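Local structure of hypothetical protein AQ_1354 (Aquifex aeolicus, 1OZ9) at residues T93-A98 / H103-E108; P66-S71 / K110-H115; Y123-G128 / K133-L138. The protein probably acts as a zinc-dependent, single-strand-specific endoribonuclease in maturation of the 16S rRNA 3' end and in late 70S ribosome quality control. All coordinates share one frame; numbering follows the deposited sequence.

Contact 1: T93-A98 / H103-E108; sequences TAERQA and HSLEEE
Ala94 and Glu95 meet Leu105 where helix 91-101 turns back into helix 105-120, a helix-loop-helix turn with a short connection in the YbeY fold. Ala94 sets its CB against Leu105 CD1 at 3.8 Å, while its carbonyl O lies 3.4 Å from Glu108 CG. Next along, Glu95 CG lies against both methyls of Leu105, so only the aliphatic part of the glutamate takes part. Gln97 crosses Glu108 with amide and carboxylate planes nearly perpendicular, 86° apart, and its CB is 3.6 Å from Glu108 OE2. Ala98 fills the angle between the helices: its CB faces Glu108 CB at 3.9 Å, and its O accepts from His103 N at 3.1 Å, the backbone bond that spans the turn. Ser104 N-caps the second helix, its OG accepting from Glu107 N. With CG anti to the backbone N (chi1 -178°) and a bend at chi2, Glu108 swings its carboxylate back to the His103 ring. Shortening Glu108 to an alanine is likely to leave the imidazole without its acceptor and open a gap beside Ala94 and Gln97. That acceptor, Glu108 OE1, is met on its anti side by His103 NE2 at 2.7 Å, practically in the imidazole plane.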
loop_
_atom_site.group_PDB
_atom_site.type_symbol
_atom_site.label_atom_id
_atom_site.label_comp_id
_atom_site.label_asym_id
_atom_site.label_seq_id
_atom_site.Cartn_x
_atom_site.Cartn_y
_atom_site.Cartn_z
ATOM N N THR A 93 -13.206 3.542 -2.036
ATOM C CA THR A 93 -13.175 2.328 -2.824
ATOM C C THR A 93 -12.951 1.136 -1.937
ATOM O O THR A 93 -13.577 0.113 -2.147
ATOM C CB THR A 93 -12.107 2.418 -3.932
ATOM O OG1 THR A 93 -12.582 3.325 -4.929
ATOM C CG2 THR A 93 -11.985 1.074 -4.687
ATOM N N ALA A 94 -12.075 1.276 -0.941
ATOM C CA ALA A 94 -11.812 0.198 0.010
ATOM C C ALA A 94 -13.122 -0.260 0.681
ATOM O O ALA A 94 -13.355 -1.462 0.861
ATOM C CB ALA A 94 -10.795 0.675 1.080
ATOM N N GLU A 95 -13.981 0.693 1.044
ATOM C CA GLU A 95 -15.251 0.325 1.696
ATOM C C GLU A 95 -16.131 -0.523 0.780
ATOM O O GLU A 95 -16.734 -1.499 1.227
ATOM C CB GLU A 95 -16.032 1.552 2.186
ATOM C CG GLU A 95 -15.465 2.215 3.439
ATOM C CD GLU A 95 -16.303 3.420 3.853
ATOM O OE1 GLU A 95 -16.458 4.335 3.005
ATOM O OE2 GLU A 95 -16.830 3.436 4.997
ATOM N N ARG A 96 -16.194 -0.149 -0.496
ATOM C CA ARG A 96 -17.024 -0.876 -1.454
ATOM C C ARG A 96 -16.495 -2.268 -1.682
ATOM O O ARG A 96 -17.270 -3.216 -1.813
ATOM C CB ARG A 96 -17.127 -0.156 -2.806
ATOM C CG ARG A 96 -17.978 1.103 -2.806
ATOM C CD ARG A 96 -18.091 1.776 -4.180
ATOM N NE ARG A 96 -18.016 3.229 -4.037
ATOM C CZ ARG A 96 -16.979 3.968 -4.434
ATOM N NH1 ARG A 96 -15.942 3.406 -5.039
ATOM N NH2 ARG A 96 -16.996 5.281 -4.246
ATOM N N GLN A 97 -15.174 -2.387 -1.765
ATOM C CA GLN A 97 -14.566 -3.689 -1.998
ATOM C C GLN A 97 -14.769 -4.577 -0.791
ATOM O O GLN A 97 -15.105 -5.764 -0.912
ATOM C CB GLN A 97 -13.060 -3.557 -2.368
ATOM C CG GLN A 97 -12.879 -3.079 -3.800
ATOM C CD GLN A 97 -11.431 -2.796 -4.227
ATOM O OE1 GLN A 97 -10.460 -3.049 -3.489
ATOM N NE2 GLN A 97 -11.296 -2.282 -5.433
ATOM N N ALA A 98 -14.575 -3.996 0.381
ATOM C CA ALA A 98 -14.782 -4.742 1.611
ATOM C C ALA A 98 -16.214 -5.267 1.612
ATOM O O ALA A 98 -16.444 -6.412 1.963
ATOM C CB ALA A 98 -14.528 -3.847 2.854
ATOM N N HIS A 103 -15.607 -8.721 3.921
ATOM C CA HIS A 103 -14.757 -8.532 5.099
ATOM C C HIS A 103 -14.768 -7.094 5.615
ATOM O O HIS A 103 -15.402 -6.240 5.034
ATOM C CB HIS A 103 -13.315 -9.059 4.925
ATOM C CG HIS A 103 -12.573 -8.517 3.739
ATOM N ND1 HIS A 103 -12.089 -9.334 2.740
ATOM C CD2 HIS A 103 -12.172 -7.260 3.421
ATOM C CE1 HIS A 103 -11.432 -8.610 1.851
ATOM N NE2 HIS A 103 -11.478 -7.345 2.231
ATOM N N SER A 104 -14.055 -6.837 6.703
ATOM C CA SER A 104 -14.061 -5.497 7.289
ATOM C C SER A 104 -13.272 -4.468 6.482
ATOM O O SER A 104 -12.430 -4.812 5.658
ATOM C CB SER A 104 -13.552 -5.542 8.729
ATOM O OG SER A 104 -12.150 -5.759 8.760
ATOM N N LEU A 105 -13.572 -3.197 6.714
ATOM C CA LEU A 105 -12.792 -2.121 6.109
ATOM C C LEU A 105 -11.327 -2.224 6.548
ATOM O O LEU A 105 -10.385 -2.031 5.738
ATOM C CB LEU A 105 -13.363 -0.756 6.488
ATOM C CG LEU A 105 -12.510 0.449 6.059
ATOM C CD1 LEU A 105 -12.406 0.480 4.567
ATOM C CD2 LEU A 105 -13.166 1.744 6.550
ATOM N N GLU A 106 -11.127 -2.539 7.825
ATOM C CA GLU A 106 -9.760 -2.655 8.342
ATOM C C GLU A 106 -9.047 -3.751 7.600
ATOM O O GLU A 106 -7.896 -3.587 7.227
ATOM C CB GLU A 106 -9.714 -2.962 9.839
ATOM C CG GLU A 106 -10.231 -1.818 10.680
ATOM C CD GLU A 106 -9.910 -1.944 12.164
ATOM O OE1 GLU A 106 -9.143 -2.852 12.567
ATOM O OE2 GLU A 106 -10.445 -1.121 12.932
ATOM N N GLU A 107 -9.731 -4.872 7.382
ATOM C CA GLU A 107 -9.087 -5.957 6.665
ATOM C C GLU A 107 -8.731 -5.520 5.238
ATOM O O GLU A 107 -7.638 -5.833 4.748
ATOM C CB GLU A 107 -9.950 -7.217 6.655
ATOM C CG GLU A 107 -9.340 -8.357 5.840
ATOM C CD GLU A 107 -8.078 -8.973 6.461
ATOM O OE1 GLU A 107 -7.933 -8.980 7.706
ATOM O OE2 GLU A 107 -7.219 -9.469 5.691
ATOM N N GLU A 108 -9.616 -4.770 4.588
ATOM C CA GLU A 108 -9.358 -4.335 3.211
ATOM C C GLU A 108 -8.208 -3.324 3.164
ATOM O O GLU A 108 -7.327 -3.373 2.280
ATOM C CB GLU A 108 -10.635 -3.772 2.557
ATOM C CG GLU A 108 -10.466 -3.326 1.093
ATOM C CD GLU A 108 -10.148 -4.478 0.135
ATOM O OE1 GLU A 108 -10.246 -5.672 0.539
ATOM O OE2 GLU A 108 -9.804 -4.189 -1.040
#

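Contact 2: P66-S71 / K110-H115; sequences PTDVLS and KRLIVH
Val69 and Leu112 slide past one another in opposite directions, Val69 coming from the start of strand 69-78 and Leu112 from helix 105-120. Their closest methyls are Val69 CG1 and Leu112 CD2, 3.7 Å apart. The valine divides its two branches: CG1, held between the backbone N and the carbonyl carbon (chi1 58°), enters the angle between Leu112 and His115, whereas CG2 rests 3.7 Å from the backbone O of Leu112. His115 reaches back with its ring trans to the main-chain N (chi1 -170°), which brings the ring carbon CD2 within 3.9 Å of Val69 CG1; the methyl approaches the imidazole obliquely. Asp68 crosses Leu112 at a slant, and its CB and carboxylate both lie against the leucine, with OD2 3.5 Å from Leu112 CD2. The other oxygen, OD1, takes a weak bond from the N of Val69 that may help to orient it. The contact is mostly van der Waals, with the Asp68 carboxylate and the Leu112 carbonyl among its atoms. His115 is a predicted ligand of the catalytic zinc, together with His119 and His125; its ND1 is hydrogen-bonded to Glu139, a second-shell partner that probably helps to fix the ring's rotation. The arrangement packs the edge strand of the mixed sheet on the helix that carries two of the predicted zinc ligands, His115 and His119. Val87 and Ile89 of the neighbouring strand 81-90 extend the apolar layer around Val69, and helix 129-147 meets helix 105-120 with Val142 and Leu146 on Val114 and Arg136 on His115.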
loop_
_atom_site.group_PDB
_atom_site.type_symbol
_atom_site.label_atom_id
_atom_site.label_comp_id
_atom_site.label_asym_id
_atom_site.label_seq_id
_atom_site.Cartn_x
_atom_site.Cartn_y
_atom_site.Cartn_z
ATOM N N PRO A 66 -11.469 6.401 -10.391
ATOM C CA PRO A 66 -10.972 6.080 -9.050
ATOM C C PRO A 66 -10.420 4.669 -9.058
ATOM O O PRO A 66 -10.666 3.935 -10.022
ATOM C CB PRO A 66 -12.229 6.122 -8.179
ATOM C CG PRO A 66 -13.314 6.708 -9.056
ATOM C CD PRO A 66 -12.942 6.438 -10.468
ATOM N N THR A 67 -9.665 4.316 -8.028
ATOM C CA THR A 67 -9.153 2.964 -7.869
ATOM C C THR A 67 -8.913 2.712 -6.383
ATOM O O THR A 67 -9.139 3.611 -5.560
ATOM C CB THR A 67 -7.878 2.749 -8.718
ATOM O OG1 THR A 67 -7.515 1.367 -8.665
ATOM C CG2 THR A 67 -6.670 3.483 -8.086
ATOM N N ASP A 68 -8.501 1.509 -6.006
ATOM C CA ASP A 68 -8.286 1.226 -4.579
ATOM C C ASP A 68 -6.923 1.667 -4.023
ATOM O O ASP A 68 -6.826 2.250 -2.910
ATOM C CB ASP A 68 -8.512 -0.252 -4.268
ATOM C CG ASP A 68 -7.774 -1.197 -5.222
ATOM O OD1 ASP A 68 -7.011 -0.750 -6.136
ATOM O OD2 ASP A 68 -7.963 -2.445 -5.140
ATOM N N VAL A 69 -5.862 1.406 -4.774
ATOM C CA VAL A 69 -4.544 1.762 -4.264
ATOM C C VAL A 69 -3.598 2.118 -5.419
ATOM O O VAL A 69 -3.648 1.503 -6.485
ATOM C CB VAL A 69 -3.959 0.564 -3.447
ATOM C CG1 VAL A 69 -3.867 -0.737 -4.317
ATOM C CG2 VAL A 69 -2.600 0.899 -2.735
ATOM N N LEU A 70 -2.732 3.099 -5.194
ATOM C CA LEU A 70 -1.693 3.425 -6.145
ATOM C C LEU A 70 -0.371 3.504 -5.392
ATOM O O LEU A 70 -0.338 3.942 -4.234
ATOM C CB LEU A 70 -1.991 4.737 -6.849
ATOM C CG LEU A 70 -3.176 4.712 -7.836
ATOM C CD1 LEU A 70 -3.435 6.119 -8.334
ATOM C CD2 LEU A 70 -2.922 3.819 -9.035
ATOM N N SER A 71 0.714 3.076 -6.020
ATOM C CA SER A 71 2.016 3.195 -5.365
ATOM C C SER A 71 2.964 4.063 -6.201
ATOM O O SER A 71 3.006 3.935 -7.437
ATOM C CB SER A 71 2.610 1.791 -5.208
ATOM O OG SER A 71 2.985 1.381 -6.523
ATOM N N LYS A 110 -5.732 -3.048 5.315
ATOM C CA LYS A 110 -4.520 -3.802 5.627
ATOM C C LYS A 110 -3.993 -4.509 4.367
ATOM O O LYS A 110 -2.785 -4.450 4.034
ATOM C CB LYS A 110 -4.799 -4.843 6.720
ATOM C CG LYS A 110 -3.571 -5.717 7.093
ATOM C CD LYS A 110 -3.900 -6.706 8.224
ATOM C CE LYS A 110 -4.773 -7.832 7.736
ATOM N NZ LYS A 110 -5.187 -8.779 8.831
ATOM N N ARG A 111 -4.903 -5.142 3.648
ATOM C CA ARG A 111 -4.544 -5.869 2.435
ATOM C C ARG A 111 -4.028 -4.935 1.338
ATOM O O ARG A 111 -3.108 -5.291 0.577
ATOM C CB ARG A 111 -5.733 -6.675 1.938
ATOM C CG ARG A 111 -5.996 -7.967 2.769
ATOM C CD ARG A 111 -7.206 -8.771 2.284
ATOM N NE ARG A 111 -7.722 -9.746 3.246
ATOM C CZ ARG A 111 -8.599 -10.729 2.931
ATOM N NH1 ARG A 111 -9.021 -10.878 1.675
ATOM N NH2 ARG A 111 -9.054 -11.573 3.868
ATOM N N LEU A 112 -4.611 -3.752 1.259
ATOM C CA LEU A 112 -4.216 -2.780 0.269
ATOM C C LEU A 112 -2.852 -2.188 0.613
ATOM O O LEU A 112 -2.083 -1.853 -0.284
ATOM C CB LEU A 112 -5.265 -1.660 0.146
ATOM C CG LEU A 112 -6.551 -2.108 -0.573
ATOM C CD1 LEU A 112 -7.639 -1.066 -0.442
ATOM C CD2 LEU A 112 -6.321 -2.429 -2.085
ATOM N N ILE A 113 -2.558 -2.031 1.903
ATOM C CA ILE A 113 -1.223 -1.552 2.296
ATOM C C ILE A 113 -0.162 -2.529 1.838
ATOM O O ILE A 113 0.855 -2.142 1.267
ATOM C CB ILE A 113 -1.149 -1.415 3.814
ATOM C CG1 ILE A 113 -1.922 -0.171 4.232
ATOM C CG2 ILE A 113 0.320 -1.290 4.299
ATOM C CD1 ILE A 113 -2.237 -0.127 5.736
ATOM N N VAL A 114 -0.400 -3.811 2.080
ATOM C CA VAL A 114 0.558 -4.848 1.651
ATOM C C VAL A 114 0.668 -4.842 0.143
ATOM O O VAL A 114 1.781 -4.864 -0.412
ATOM C CB VAL A 114 0.123 -6.231 2.185
ATOM C CG1 VAL A 114 1.041 -7.375 1.679
ATOM C CG2 VAL A 114 0.134 -6.175 3.730
ATOM N N HIS A 115 -0.474 -4.783 -0.531
ATOM C CA HIS A 115 -0.452 -4.793 -1.992
ATOM C C HIS A 115 0.390 -3.604 -2.491
ATOM O O HIS A 115 1.236 -3.752 -3.381
ATOM C CB HIS A 115 -1.879 -4.714 -2.521
ATOM C CG HIS A 115 -1.997 -4.947 -3.994
ATOM N ND1 HIS A 115 -2.133 -6.208 -4.540
ATOM C CD2 HIS A 115 -2.015 -4.078 -5.034
ATOM C CE1 HIS A 115 -2.244 -6.104 -5.854
ATOM N NE2 HIS A 115 -2.161 -4.825 -6.180
#

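Contact 3: Y123-G128 / K133-L138; sequences YDHEKG and KKFREL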
loop_
_atom_site.group_PDB
_atom_site.type_symbol
_atom_site.label_atom_id
_atom_site.label_comp_id
_atom_site.label_asym_id
_atom_site.label_seq_id
_atom_site.Cartn_x
_atom_site.Cartn_y
_atom_site.Cartn_z
ATOM N N TYR A 123 7.506 -5.062 -7.960
ATOM C CA TYR A 123 6.841 -6.238 -8.534
ATOM C C TYR A 123 5.551 -5.745 -9.165
ATOM O O TYR A 123 4.981 -4.759 -8.711
ATOM C CB TYR A 123 6.506 -7.251 -7.434
ATOM C CG TYR A 123 7.718 -7.829 -6.721
ATOM C CD1 TYR A 123 8.419 -7.080 -5.784
ATOM C CD2 TYR A 123 8.159 -9.117 -6.990
ATOM C CE1 TYR A 123 9.527 -7.597 -5.146
ATOM C CE2 TYR A 123 9.277 -9.650 -6.347
ATOM C CZ TYR A 123 9.938 -8.881 -5.422
ATOM O OH TYR A 123 11.033 -9.389 -4.773
ATOM N N ASP A 124 5.065 -6.428 -10.185
ATOM C CA ASP A 124 3.814 -5.994 -10.800
ATOM C C ASP A 124 3.085 -7.277 -11.171
ATOM O O ASP A 124 3.680 -8.172 -11.729
ATOM C CB ASP A 124 4.105 -5.153 -12.061
ATOM C CG ASP A 124 2.870 -4.394 -12.579
ATOM O OD1 ASP A 124 1.732 -4.656 -12.127
ATOM O OD2 ASP A 124 2.949 -3.520 -13.465
ATOM N N HIS A 125 1.813 -7.406 -10.844
ATOM C CA HIS A 125 1.125 -8.642 -11.207
ATOM C C HIS A 125 0.419 -8.541 -12.545
ATOM O O HIS A 125 0.031 -9.551 -13.121
ATOM C CB HIS A 125 0.095 -8.972 -10.153
ATOM C CG HIS A 125 -0.919 -7.896 -9.983
ATOM N ND1 HIS A 125 -0.713 -6.800 -9.174
ATOM C CD2 HIS A 125 -2.137 -7.729 -10.546
ATOM C CE1 HIS A 125 -1.768 -6.006 -9.239
ATOM N NE2 HIS A 125 -2.648 -6.550 -10.058
ATOM N N GLU A 126 0.248 -7.322 -13.042
ATOM C CA GLU A 126 -0.533 -7.122 -14.270
ATOM C C GLU A 126 0.053 -7.773 -15.508
ATOM O O GLU A 126 -0.657 -8.056 -16.481
ATOM C CB GLU A 126 -0.803 -5.639 -14.513
ATOM C CG GLU A 126 -1.696 -5.045 -13.439
ATOM C CD GLU A 126 -2.092 -3.600 -13.705
ATOM O OE1 GLU A 126 -1.191 -2.763 -13.985
ATOM O OE2 GLU A 126 -3.309 -3.307 -13.622
ATOM N N LYS A 127 1.357 -8.000 -15.476
ATOM C CA LYS A 127 2.013 -8.666 -16.579
ATOM C C LYS A 127 1.423 -10.052 -16.704
ATOM O O LYS A 127 1.173 -10.547 -17.805
ATOM C CB LYS A 127 3.502 -8.790 -16.281
ATOM C CG LYS A 127 4.300 -9.530 -17.353
ATOM C CD LYS A 127 4.709 -8.608 -18.514
ATOM C CE LYS A 127 5.999 -9.086 -19.179
ATOM N NZ LYS A 127 7.211 -8.806 -18.328
ATOM N N GLY A 128 1.174 -10.677 -15.561
ATOM C CA GLY A 128 0.739 -12.058 -15.553
ATOM C C GLY A 128 1.993 -12.912 -15.460
ATOM O O GLY A 128 3.026 -12.443 -14.972
ATOM N N LYS A 133 3.184 -14.447 -10.424
ATOM C CA LYS A 133 3.560 -15.508 -9.501
ATOM C C LYS A 133 4.410 -14.952 -8.378
ATOM O O LYS A 133 4.091 -15.129 -7.219
ATOM C CB LYS A 133 4.339 -16.604 -10.208
ATOM C CG LYS A 133 5.036 -17.576 -9.262
ATOM C CD LYS A 133 5.418 -18.867 -10.005
ATOM C CE LYS A 133 6.563 -19.604 -9.309
ATOM N NZ LYS A 133 7.085 -20.685 -10.162
ATOM N N LYS A 134 5.487 -14.263 -8.724
ATOM C CA LYS A 134 6.349 -13.720 -7.676
ATOM C C LYS A 134 5.664 -12.646 -6.863
ATOM O O LYS A 134 5.942 -12.512 -5.673
ATOM C CB LYS A 134 7.665 -13.181 -8.239
ATOM C CG LYS A 134 8.469 -14.207 -9.043
ATOM C CD LYS A 134 8.896 -15.411 -8.200
ATOM C CE LYS A 134 9.830 -15.010 -7.051
ATOM N NZ LYS A 134 10.713 -16.177 -6.694
ATOM N N PHE A 135 4.782 -11.866 -7.486
ATOM C CA PHE A 135 4.085 -10.817 -6.755
ATOM C C PHE A 135 3.210 -11.444 -5.673
ATOM O O PHE A 135 3.239 -11.049 -4.505
ATOM C CB PHE A 135 3.198 -9.994 -7.699
ATOM C CG PHE A 135 2.522 -8.825 -7.025
ATOM C CD1 PHE A 135 2.970 -7.513 -7.235
ATOM C CD2 PHE A 135 1.445 -9.025 -6.187
ATOM C CE1 PHE A 135 2.344 -6.434 -6.626
ATOM C CE2 PHE A 135 0.832 -7.934 -5.541
ATOM C CZ PHE A 135 1.279 -6.652 -5.762
ATOM N N ARG A 136 2.405 -12.411 -6.091
ATOM C CA ARG A 136 1.475 -13.063 -5.185
ATOM C C ARG A 136 2.172 -13.857 -4.097
ATOM O O ARG A 136 1.769 -13.771 -2.968
ATOM C CB ARG A 136 0.505 -13.972 -5.953
ATOM C CG ARG A 136 -0.503 -13.203 -6.815
ATOM C CD ARG A 136 -1.301 -12.081 -6.120
ATOM N NE ARG A 136 -2.340 -11.576 -7.028
ATOM C CZ ARG A 136 -2.994 -10.417 -6.903
ATOM N NH1 ARG A 136 -2.742 -9.601 -5.894
ATOM N NH2 ARG A 136 -3.924 -10.088 -7.811
ATOM N N GLU A 137 3.201 -14.632 -4.427
ATOM C CA GLU A 137 3.954 -15.301 -3.358
ATOM C C GLU A 137 4.440 -14.281 -2.280
ATOM O O GLU A 137 4.246 -14.497 -1.084
ATOM C CB GLU A 137 5.099 -16.145 -3.940
ATOM C CG GLU A 137 4.601 -17.302 -4.819
ATOM C CD GLU A 137 5.711 -18.199 -5.341
ATOM O OE1 GLU A 137 6.872 -17.710 -5.398
ATOM O OE2 GLU A 137 5.421 -19.386 -5.688
ATOM N N LEU A 138 4.983 -13.133 -2.692
ATOM C CA LEU A 138 5.472 -12.152 -1.710
ATOM C C LEU A 138 4.343 -11.525 -0.894
ATOM O O LEU A 138 4.426 -11.347 0.323
ATOM C CB LEU A 138 6.284 -11.049 -2.397
ATOM C CG LEU A 138 7.117 -10.229 -1.420
ATOM C CD1 LEU A 138 8.047 -11.202 -0.687
ATOM C CD2 LEU A 138 7.928 -9.185 -2.169
#
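The predicted zinc site of this metalloprotease-like fold receives its third histidine, His125, from the loop that packs here on helix 129-147. His125 turns a ring edge to the face of Phe135, an edge-to-face pair with planes at 68°, in which ND1 stands over the centre of the phenyl ring, 4.0 Å from Phe135 CZ. One face of the imidazole carries the guanidinium of Arg136, stacked with the planes 21° apart and Arg136 NH2 4.0 Å from His125 CD2; Glu126 CG lies over the rim of the opposite face. The imidazole is thus contacted over both faces and at an edge, which probably limits its rotation. Phe135 extends toward the loop, its ring thrown away from the backbone N (chi1 -176°), and its CD1 also meets Tyr123 CB at 3.6 Å. Leu138 places CD2 over the face of the Tyr123 ring as a CH-pi contact. The loop itself is shaped by an Asx turn, Glu126 N to Asp124 OD1 at 3.2 Å, and a type I turn from His125 to Gly128. The N of His125 is buried without a partner. Behind these rings stands helix 105-120, where Val118 touches Tyr123 and Phe135, His119 meets Phe135 edge-to-face, and His115 touches Arg136, which is salt-bridged to Glu139 of its own helix.

From the N terminus, the first segment reached is 66-71, leading into strand 69-78; contact 2 joins it to helix 105-120 and closes a long loop that takes in strand 81-90 and helix 91-101. Within that loop lies contact 1, a short closure between helices 91-101 and 105-120. The two touch where Thr93 packs on Asp68 and His103 on Arg111. Contact 3 follows in series, closing the short passage from the loop after helix 105-120 to helix 129-147. It touches contact 2 at the predicted zinc site, where His115 meets His125 and Phe135, but lies about 10 Å from contact 1 at the nearest atoms. Helix 105-120 serves both contacts 1 and 2.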